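Local coordinates for carbohydrate binding module (Ruminococcus flavefaciens, PDB 4V1K), which probably binds plant cell wall carbohydrate as a non-catalytic module of the family 9 glycoside hydrolase Cel9A of the cellulosome, at residues A[8-13]-A[26-31]; A[77-82]-A[88-93]; A[110-115]-A[120-125]. One frame throughout, in Å; residues are numbered along the deposited sequence.

Contact 1: A[8-13]-A[26-31]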
loop_
_atom_site.group_PDB
_atom_site.type_symbol
_atom_site.label_atom_id
_atom_site.label_comp_id
_atom_site.label_asym_id
_atom_site.label_seq_id
_atom_site.Cartn_x
_atom_site.Cartn_y
_atom_site.Cartn_z
ATOM N N ILE A 8 0.629 -10.263 -3.897
ATOM C CA ILE A 8 0.279 -11.060 -2.719
ATOM C C ILE A 8 -1.236 -11.036 -2.488
ATOM O O ILE A 8 -1.897 -10.047 -2.839
ATOM C CB ILE A 8 1.033 -10.633 -1.416
ATOM C CG1 ILE A 8 0.727 -9.175 -1.048
ATOM C CG2 ILE A 8 2.539 -10.891 -1.563
ATOM C CD1 ILE A 8 1.259 -8.752 0.304
ATOM N N LYS A 9 -1.751 -12.110 -1.873
ATOM C CA LYS A 9 -3.185 -12.225 -1.553
ATOM C C LYS A 9 -3.369 -12.406 -0.044
ATOM O O LYS A 9 -3.480 -13.546 0.460
ATOM C CB LYS A 9 -3.825 -13.380 -2.331
ATOM C CG LYS A 9 -4.114 -13.067 -3.792
ATOM C CD LYS A 9 -4.800 -14.261 -4.445
ATOM C CE LYS A 9 -5.656 -13.901 -5.651
ATOM N NZ LYS A 9 -4.907 -13.880 -6.941
ATOM N N PRO A 10 -3.408 -11.267 0.701
ATOM C CA PRO A 10 -3.400 -11.429 2.173
ATOM C C PRO A 10 -4.759 -11.778 2.787
ATOM O O PRO A 10 -4.793 -12.240 3.925
ATOM C CB PRO A 10 -2.937 -10.082 2.693
ATOM C CG PRO A 10 -2.860 -9.164 1.558
ATOM C CD PRO A 10 -3.199 -9.872 0.281
ATOM N N ASN A 11 -5.850 -11.548 2.059
ATOM C CA ASN A 11 -7.220 -11.792 2.584
ATOM C C ASN A 11 -7.358 -11.206 3.985
ATOM O O ASN A 11 -7.763 -11.895 4.954
ATOM C CB ASN A 11 -7.559 -13.296 2.599
ATOM C CG ASN A 11 -9.046 -13.573 2.854
ATOM O OD1 ASN A 11 -9.926 -12.812 2.432
ATOM N ND2 ASN A 11 -9.334 -14.687 3.537
ATOM N N LYS A 12 -6.954 -9.948 4.117
ATOM C CA LYS A 12 -6.873 -9.339 5.434
ATOM C C LYS A 12 -8.090 -8.468 5.715
ATOM O O LYS A 12 -8.306 -7.461 5.038
ATOM C CB LYS A 12 -5.596 -8.520 5.557
ATOM C CG LYS A 12 -5.400 -7.923 6.942
ATOM C CD LYS A 12 -4.084 -7.177 7.046
ATOM C CE LYS A 12 -3.950 -6.510 8.411
ATOM N NZ LYS A 12 -4.015 -7.478 9.540
ATOM N N LYS A 13 -8.857 -8.846 6.730
ATOM C CA LYS A 13 -10.043 -8.069 7.182
ATOM C C LYS A 13 -9.601 -6.868 8.033
ATOM O O LYS A 13 -8.795 -6.994 8.988
ATOM C CB LYS A 13 -10.974 -8.957 8.003
ATOM C CG LYS A 13 -12.192 -8.248 8.574
ATOM C CD LYS A 13 -13.194 -7.829 7.511
ATOM C CE LYS A 13 -14.300 -6.972 8.118
ATOM N NZ LYS A 13 -15.006 -7.598 9.286
ATOM N N ILE A 26 -1.244 -0.153 7.584
ATOM C CA ILE A 26 -1.154 -1.619 7.528
ATOM C C ILE A 26 0.034 -2.016 6.669
ATOM O O ILE A 26 0.175 -1.598 5.507
ATOM C CB ILE A 26 -2.430 -2.253 6.995
ATOM C CG1 ILE A 26 -3.601 -1.855 7.903
ATOM C CG2 ILE A 26 -2.256 -3.763 6.957
ATOM C CD1 ILE A 26 -4.945 -1.824 7.221
ATOM N N GLY A 27 0.948 -2.784 7.289
ATOM C CA GLY A 27 2.216 -3.133 6.686
ATOM C C GLY A 27 2.268 -4.499 6.007
ATOM O O GLY A 27 1.662 -5.456 6.499
ATOM N N PHE A 28 3.029 -4.558 4.899
ATOM C CA PHE A 28 3.350 -5.797 4.188
ATOM C C PHE A 28 4.837 -5.846 3.892
ATOM O O PHE A 28 5.407 -4.901 3.340
ATOM C CB PHE A 28 2.540 -5.928 2.905
ATOM C CG PHE A 28 1.070 -5.815 3.120
ATOM C CD1 PHE A 28 0.331 -6.946 3.490
ATOM C CD2 PHE A 28 0.423 -4.592 2.985
ATOM C CE1 PHE A 28 -1.025 -6.854 3.713
ATOM C CE2 PHE A 28 -0.937 -4.509 3.222
ATOM C CZ PHE A 28 -1.645 -5.635 3.583
ATOM N N SER A 29 5.485 -6.926 4.323
ATOM C CA SER A 29 6.912 -7.091 4.110
ATOM C C SER A 29 7.210 -7.334 2.620
ATOM O O SER A 29 6.572 -8.180 1.977
ATOM C CB SER A 29 7.473 -8.271 4.953
ATOM O OG SER A 29 7.240 -8.118 6.359
ATOM N N TYR A 30 8.194 -6.617 2.068
ATOM C CA TYR A 30 8.558 -6.833 0.667
ATOM C C TYR A 30 8.993 -8.292 0.391
ATOM O O TYR A 30 8.753 -8.800 -0.710
ATOM C CB TYR A 30 9.640 -5.872 0.219
ATOM C CG TYR A 30 9.130 -4.457 -0.033
ATOM C CD1 TYR A 30 8.199 -4.179 -1.078
ATOM C CD2 TYR A 30 9.613 -3.387 0.717
ATOM C CE1 TYR A 30 7.750 -2.878 -1.326
ATOM C CE2 TYR A 30 9.184 -2.090 0.458
ATOM C CZ TYR A 30 8.262 -1.829 -0.553
ATOM O OH TYR A 30 7.844 -0.522 -0.825
ATOM N N LYS A 31 9.595 -8.953 1.375
ATOM C CA LYS A 31 10.017 -10.322 1.176
ATOM C C LYS A 31 8.840 -11.269 0.826
ATOM O O LYS A 31 9.044 -12.310 0.160
ATOM C CB LYS A 31 10.815 -10.837 2.382
ATOM C CG LYS A 31 10.023 -10.997 3.651
ATOM C CD LYS A 31 10.831 -11.716 4.720
ATOM C CE LYS A 31 10.295 -11.416 6.123
ATOM N NZ LYS A 31 11.227 -11.926 7.178
#

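Contact 2: A[77-82]-A[88-93]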
loop_
_atom_site.group_PDB
_atom_site.type_symbol
_atom_site.label_atom_id
_atom_site.label_comp_id
_atom_site.label_asym_id
_atom_site.label_seq_id
_atom_site.Cartn_x
_atom_site.Cartn_y
_atom_site.Cartn_z
ATOM N N ASP A 77 2.087 11.270 -1.659
ATOM C CA ASP A 77 1.052 12.305 -1.459
ATOM C C ASP A 77 -0.265 11.679 -0.957
ATOM O O ASP A 77 -0.516 10.471 -1.155
ATOM C CB ASP A 77 0.769 13.018 -2.779
ATOM C CG ASP A 77 1.891 13.923 -3.243
ATOM O OD1 ASP A 77 2.759 14.337 -2.432
ATOM O OD2 ASP A 77 1.876 14.244 -4.461
ATOM N N GLU A 78 -1.106 12.480 -0.323
ATOM C CA GLU A 78 -2.451 12.034 0.032
ATOM C C GLU A 78 -3.269 11.666 -1.210
ATOM O O GLU A 78 -3.233 12.361 -2.260
ATOM C CB GLU A 78 -3.202 13.101 0.832
ATOM C CG GLU A 78 -4.446 12.548 1.557
ATOM C CD GLU A 78 -5.143 13.584 2.434
ATOM O OE1 GLU A 78 -5.855 14.467 1.884
ATOM O OE2 GLU A 78 -5.005 13.486 3.679
ATOM N N ILE A 79 -4.013 10.580 -1.077
ATOM C CA ILE A 79 -4.903 10.041 -2.121
ATOM C C ILE A 79 -6.357 10.087 -1.625
ATOM O O ILE A 79 -6.624 9.671 -0.475
ATOM C CB ILE A 79 -4.538 8.569 -2.423
ATOM C CG1 ILE A 79 -3.132 8.493 -3.039
ATOM C CG2 ILE A 79 -5.552 7.904 -3.361
ATOM C CD1 ILE A 79 -2.529 7.103 -3.078
ATOM N N THR A 80 -7.268 10.593 -2.468
ATOM C CA THR A 80 -8.703 10.442 -2.259
ATOM C C THR A 80 -9.238 9.652 -3.462
ATOM O O THR A 80 -8.980 10.027 -4.602
ATOM C CB THR A 80 -9.422 11.807 -2.137
ATOM O OG1 THR A 80 -8.877 12.540 -1.023
ATOM C CG2 THR A 80 -10.918 11.649 -1.944
ATOM N N GLN A 81 -9.967 8.563 -3.201
ATOM C CA GLN A 81 -10.525 7.678 -4.237
ATOM C C GLN A 81 -11.948 7.311 -3.822
ATOM O O GLN A 81 -12.179 6.935 -2.682
ATOM C CB GLN A 81 -9.703 6.391 -4.279
ATOM C CG GLN A 81 -10.297 5.239 -5.051
ATOM C CD GLN A 81 -9.837 5.252 -6.473
ATOM O OE1 GLN A 81 -8.711 5.628 -6.747
ATOM N NE2 GLN A 81 -10.691 4.831 -7.381
ATOM N N SER A 82 -12.894 7.409 -4.738
ATOM C CA SER A 82 -14.261 6.973 -4.467
ATOM C C SER A 82 -14.499 5.681 -5.250
ATOM O O SER A 82 -14.221 5.619 -6.446
ATOM C CB SER A 82 -15.274 8.032 -4.893
ATOM O OG SER A 82 -16.589 7.671 -4.480
ATOM N N GLY A 88 -13.015 -2.399 -5.398
ATOM C CA GLY A 88 -12.259 -1.476 -6.226
ATOM C C GLY A 88 -10.776 -1.511 -5.901
ATOM O O GLY A 88 -10.309 -2.379 -5.150
ATOM N N THR A 89 -10.059 -0.536 -6.454
ATOM C CA THR A 89 -8.604 -0.496 -6.430
ATOM C C THR A 89 -8.093 0.897 -6.049
ATOM O O THR A 89 -8.576 1.907 -6.568
ATOM C CB THR A 89 -8.061 -0.865 -7.821
ATOM O OG1 THR A 89 -8.627 -2.123 -8.219
ATOM C CG2 THR A 89 -6.529 -0.929 -7.834
ATOM N N ILE A 90 -7.161 0.938 -5.105
ATOM C CA ILE A 90 -6.479 2.164 -4.747
ATOM C C ILE A 90 -5.062 2.073 -5.314
ATOM O O ILE A 90 -4.335 1.116 -5.065
ATOM C CB ILE A 90 -6.424 2.334 -3.231
ATOM C CG1 ILE A 90 -7.839 2.457 -2.655
ATOM C CG2 ILE A 90 -5.593 3.545 -2.858
ATOM C CD1 ILE A 90 -7.997 1.846 -1.285
ATOM N N THR A 91 -4.699 3.068 -6.097
ATOM C CA THR A 91 -3.437 3.102 -6.834
ATOM C C THR A 91 -2.531 4.242 -6.330
ATOM O O THR A 91 -2.980 5.419 -6.245
ATOM C CB THR A 91 -3.712 3.293 -8.334
ATOM O OG1 THR A 91 -4.532 2.220 -8.806
ATOM C CG2 THR A 91 -2.403 3.321 -9.124
ATOM N N TRP A 92 -1.263 3.883 -6.044
ATOM C CA TRP A 92 -0.183 4.860 -5.820
ATOM C C TRP A 92 0.864 4.802 -6.928
ATOM O O TRP A 92 1.514 3.792 -7.110
ATOM C CB TRP A 92 0.477 4.584 -4.478
ATOM C CG TRP A 92 1.585 5.527 -4.106
ATOM C CD1 TRP A 92 1.633 6.868 -4.353
ATOM C CD2 TRP A 92 2.809 5.209 -3.416
ATOM N NE1 TRP A 92 2.788 7.401 -3.861
ATOM C CE2 TRP A 92 3.534 6.418 -3.286
ATOM C CE3 TRP A 92 3.354 4.031 -2.891
ATOM C CZ2 TRP A 92 4.772 6.496 -2.652
ATOM C CZ3 TRP A 92 4.612 4.101 -2.248
ATOM C CH2 TRP A 92 5.303 5.332 -2.141
ATOM N N LYS A 93 0.997 5.898 -7.671
ATOM C CA LYS A 93 2.060 6.049 -8.663
ATOM C C LYS A 93 3.298 6.553 -7.913
ATOM O O LYS A 93 3.299 7.657 -7.345
ATOM C CB LYS A 93 1.637 7.017 -9.796
ATOM C CG LYS A 93 0.353 6.533 -10.495
ATOM C CD LYS A 93 -0.020 7.271 -11.751
ATOM C CE LYS A 93 -1.146 6.513 -12.449
ATOM N NZ LYS A 93 -1.583 7.167 -13.710
HETATM O O HOH W 1 3.148 10.438 -4.328
#

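Contact 3: A[110-115]-A[120-125]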
loop_
_atom_site.group_PDB
_atom_site.type_symbol
_atom_site.label_atom_id
_atom_site.label_comp_id
_atom_site.label_asym_id
_atom_site.label_seq_id
_atom_site.Cartn_x
_atom_site.Cartn_y
_atom_site.Cartn_z
ATOM N N ILE A 110 6.165 -2.096 2.687
ATOM C CA ILE A 110 5.233 -1.143 2.138
ATOM C C ILE A 110 4.072 -1.014 3.118
ATOM O O ILE A 110 3.571 -2.025 3.652
ATOM C CB ILE A 110 4.770 -1.558 0.695
ATOM C CG1 ILE A 110 3.836 -0.519 0.074
ATOM C CG2 ILE A 110 4.070 -2.927 0.681
ATOM C CD1 ILE A 110 4.503 0.766 -0.305
ATOM N N LYS A 111 3.654 0.224 3.375
ATOM C CA LYS A 111 2.591 0.532 4.360
ATOM C C LYS A 111 1.417 1.269 3.687
ATOM O O LYS A 111 1.615 2.259 2.972
ATOM C CB LYS A 111 3.166 1.337 5.533
ATOM C CG LYS A 111 4.267 0.595 6.287
ATOM C CD LYS A 111 4.074 0.608 7.779
ATOM C CE LYS A 111 5.246 -0.027 8.477
ATOM N NZ LYS A 111 4.766 -0.849 9.616
ATOM N N PHE A 112 0.215 0.742 3.906
ATOM C CA PHE A 112 -1.050 1.252 3.347
ATOM C C PHE A 112 -1.782 1.980 4.464
ATOM O O PHE A 112 -2.291 1.360 5.414
ATOM C CB PHE A 112 -1.862 0.064 2.813
ATOM C CG PHE A 112 -3.273 0.387 2.390
ATOM C CD1 PHE A 112 -3.523 1.311 1.390
ATOM C CD2 PHE A 112 -4.345 -0.308 2.941
ATOM C CE1 PHE A 112 -4.828 1.558 0.967
ATOM C CE2 PHE A 112 -5.641 -0.053 2.537
ATOM C CZ PHE A 112 -5.869 0.874 1.552
ATOM N N GLY A 113 -1.773 3.300 4.383
ATOM C CA GLY A 113 -2.387 4.149 5.396
ATOM C C GLY A 113 -3.854 4.416 5.063
ATOM O O GLY A 113 -4.191 4.805 3.928
ATOM N N VAL A 114 -4.722 4.216 6.048
ATOM C CA VAL A 114 -6.150 4.491 5.906
ATOM C C VAL A 114 -6.538 5.603 6.878
ATOM O O VAL A 114 -6.708 5.369 8.085
ATOM C CB VAL A 114 -7.027 3.222 6.164
ATOM C CG1 VAL A 114 -8.492 3.519 5.840
ATOM C CG2 VAL A 114 -6.556 2.055 5.316
ATOM N N TRP A 115 -6.642 6.826 6.372
ATOM C CA TRP A 115 -7.040 7.952 7.239
ATOM C C TRP A 115 -8.563 8.023 7.431
ATOM O O TRP A 115 -9.040 8.477 8.485
ATOM C CB TRP A 115 -6.519 9.272 6.669
ATOM C CG TRP A 115 -5.031 9.411 6.377
ATOM C CD1 TRP A 115 -4.471 10.379 5.564
ATOM C CD2 TRP A 115 -3.923 8.626 6.868
ATOM N NE1 TRP A 115 -3.116 10.240 5.512
ATOM C CE2 TRP A 115 -2.744 9.178 6.292
ATOM C CE3 TRP A 115 -3.801 7.492 7.700
ATOM C CZ2 TRP A 115 -1.451 8.667 6.566
ATOM C CZ3 TRP A 115 -2.518 6.994 7.965
ATOM C CH2 TRP A 115 -1.366 7.572 7.374
ATOM N N ASP A 120 -16.994 0.894 6.805
ATOM C CA ASP A 120 -16.029 0.691 7.916
ATOM C C ASP A 120 -15.223 -0.614 7.833
ATOM O O ASP A 120 -14.045 -0.680 8.228
ATOM C CB ASP A 120 -16.767 0.753 9.251
ATOM C CG ASP A 120 -15.862 1.033 10.415
ATOM O OD1 ASP A 120 -15.144 2.056 10.348
ATOM O OD2 ASP A 120 -15.895 0.272 11.424
ATOM N N GLU A 121 -15.879 -1.638 7.333
ATOM C CA GLU A 121 -15.350 -2.983 7.272
ATOM C C GLU A 121 -15.054 -3.355 5.832
ATOM O O GLU A 121 -15.924 -3.280 4.951
ATOM C CB GLU A 121 -16.322 -3.980 7.911
ATOM C CG GLU A 121 -16.421 -3.772 9.420
ATOM C CD GLU A 121 -17.332 -4.733 10.159
ATOM O OE1 GLU A 121 -17.545 -5.888 9.747
ATOM O OE2 GLU A 121 -17.825 -4.303 11.226
ATOM N N PHE A 122 -13.808 -3.741 5.584
ATOM C CA PHE A 122 -13.414 -4.159 4.228
ATOM C C PHE A 122 -12.302 -5.186 4.296
ATOM O O PHE A 122 -11.667 -5.364 5.337
ATOM C CB PHE A 122 -13.001 -2.939 3.381
ATOM C CG PHE A 122 -11.723 -2.269 3.848
ATOM C CD1 PHE A 122 -11.759 -1.331 4.867
ATOM C CD2 PHE A 122 -10.507 -2.542 3.263
ATOM C CE1 PHE A 122 -10.619 -0.708 5.307
ATOM C CE2 PHE A 122 -9.343 -1.913 3.703
ATOM C CZ PHE A 122 -9.399 -0.990 4.724
ATOM N N THR A 123 -12.081 -5.864 3.179
ATOM C CA THR A 123 -10.985 -6.836 3.046
ATOM C C THR A 123 -9.973 -6.387 2.005
ATOM O O THR A 123 -10.346 -5.912 0.906
ATOM C CB THR A 123 -11.536 -8.236 2.666
ATOM O OG1 THR A 123 -12.474 -8.677 3.660
ATOM C CG2 THR A 123 -10.407 -9.272 2.592
ATOM N N ILE A 124 -8.695 -6.487 2.375
ATOM C CA ILE A 124 -7.584 -6.324 1.417
ATOM C C ILE A 124 -7.407 -7.673 0.728
ATOM O O ILE A 124 -6.828 -8.649 1.304
ATOM C CB ILE A 124 -6.272 -5.855 2.117
ATOM C CG1 ILE A 124 -6.502 -4.491 2.781
ATOM C CG2 ILE A 124 -5.097 -5.781 1.129
ATOM C CD1 ILE A 124 -5.338 -4.041 3.658
ATOM N N ASP A 125 -7.909 -7.740 -0.501
ATOM C CA ASP A 125 -7.851 -8.982 -1.263
ATOM C C ASP A 125 -6.490 -9.243 -1.897
ATOM O O ASP A 125 -6.024 -10.402 -1.924
ATOM C CB ASP A 125 -8.928 -8.991 -2.335
ATOM C CG ASP A 125 -10.347 -8.958 -1.753
ATOM O OD1 ASP A 125 -10.654 -9.707 -0.805
ATOM O OD2 ASP A 125 -11.164 -8.192 -2.284
#

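Contact 1: A[8-13]-A[26-31]
Ile8 and Pro10 close on one ring, that of Phe28. The CD1 methyl of Ile8 lies 3.8 Å from CD1 of Phe28. It also reaches back along the side chain, to 4.0 Å from Phe28 CB. Pro10 takes the next ring position, with its CG 3.7 Å from CE1 of Phe28. Both meet the ring at a slant, and the proline and phenylalanine side chains cross at about a right angle. CG1 of Ile8 sits between the backbone N and the carbonyl carbon (chi1 60°), and from there its CD1 extends to the phenyl ring. Farther along, the far end of the Lys12 aliphatic chain, CD and CE, crosses the CG2 methyl of Ile26 at a slant. CE of Lys12 is 3.5 Å from CG2 of Ile26, and NZ stands farther off, beyond a bend at the last torsion (chi4 59°). Ile26 is modelled in two conformations, and this distance holds for one of them.

The backbones do not pair with each other. The backbone of Ile8 hydrogen-bonds to Val127 and that of Lys12 to Ile124. Asn11 and Lys12 both face Ile124, which makes a G1 beta bulge in this strand. On the other side, backbone hydrogen bonds join Ile26 to Phe112 and Phe28 to Ile110. The Phe28 side chain also touches Val127, so it reaches the neighbour of strand 5-15 as well. Strand 5-15 lies at one edge of a four-stranded antiparallel sheet, and 25-29 belongs to the facing sheet. Side chains meeting across two such layers are characteristic of a beta-sandwich, consistent with membership of the galactose-binding-domain-like clan.

Contact 2: A[77-82]-A[88-93]
Strands 79-82 and 88-93 run antiparallel, with 161° between their directions. Their axes come no nearer than 8.2 Å, too far for backbone pairing. They form a beta-arch: the chain leaves one sheet of the beta-sandwich, turns, and enters the other. Each strand bonds within its own sheet, as Ile79 does with Gly59 and Ile90 with Val46. The side chains fill the space between. CD1 of Ile79 lies 3.6 Å from the backbone O of Thr91 and 4.2 Å from CB of Trp92. The Ile79 and Trp92 side chains cross at about a right angle. CG2 of Ile79 makes a looser contact with Ile90.

Gln81 meets the opposite backbone with a flat face. Its chain bends at chi2 (92°), which turns the amide broadside to the Thr89 carbonyl. The Thr89 O stands over the amide carbon, 3.6 Å from Gln81 CD, and almost equally far from OE1 and NE2. This is packing, not a hydrogen bond. With an alanine here, the amide would be gone and the Thr89 carbonyl would probably lose its cover on this side.

Near Asp77 the link is through water. CG of Trp92 is anti to the backbone N (chi1 -179°), and the indole packs against Phe61. One water, in the indole plane at its edge, accepts from Trp92 NE1 at 3.1 Å and from Asp77 N at 3.0 Å.

Contact 3: A[110-115]-A[120-125]
The rings of Phe112 and Phe122 meet at their CE2 atoms, 4.3 Å apart. Phe122 CE2 comes to the edge of the Phe112 ring, near its plane. Phe112 CE2 reaches the Phe122 ring at a slant, and the two ring planes are steeply inclined to each other. The bumps alternate. Phe122 pushes its outer end into the notch between Val114 and Phe112, two residues apart on one strand. There CG2 of Val114 lies 4.2 Å from CZ of Phe122. Phe112 in turn points toward the notch between Phe122 and Ile124. The CD1 methyl of Ile124 is 3.9 Å from CD2 of Phe112 and 4.2 Å from CE2 of Phe112. The methyl meets the ring at a slant, and the two side chains slide past each other in opposite directions.

This is part of the hydrophobic core of the beta-sandwich. Strand 110-114 belongs to one sheet and 121-125 to the other. They run antiparallel at 160°, with axes 12.2 Å apart. Across this gap large side chains from both layers meet, and the four that touch are buried.

CG of Phe112 is anti to the backbone N (chi1 171°), which carries the CD2 and CE2 side of its ring to Ile124 CD1 and Phe122. Other residues of the core also pack here. The Phe112 ring meets Tyr57 almost parallel and Phe61 at a steeper tilt. Val114 touches Tyr16, and Ile124 touches Phe28. On the far side of strand 110-114, Trp115 folds back over Gly113. One face of its indole lies over Gly113 C, and a beta carbon at Gly113 would run into CH2 of Trp115. Trp115 NE1 hydrogen-bonds to Gln60 OE1.

From the N terminus, strand 5-15 leads round to 25-29, and contact 1 closes that loop from one sheet to the other. The chain then builds the middle strands before contact 2 closes the short arch between 77-82 and 88-93. Contact 3 comes last and closes the turn between 110-115 and 120-125. The three follow in series; none nests in or crosses another. Contacts 1 and 2 lie on opposite sides of the chain's centre, with centres about 17 Å apart. Contact 3 touches both: backbone bonds join it to contact 1, and Ile90 and Trp92 of contact 2 pack on Phe112 and Ile110. All three span the same two sheets.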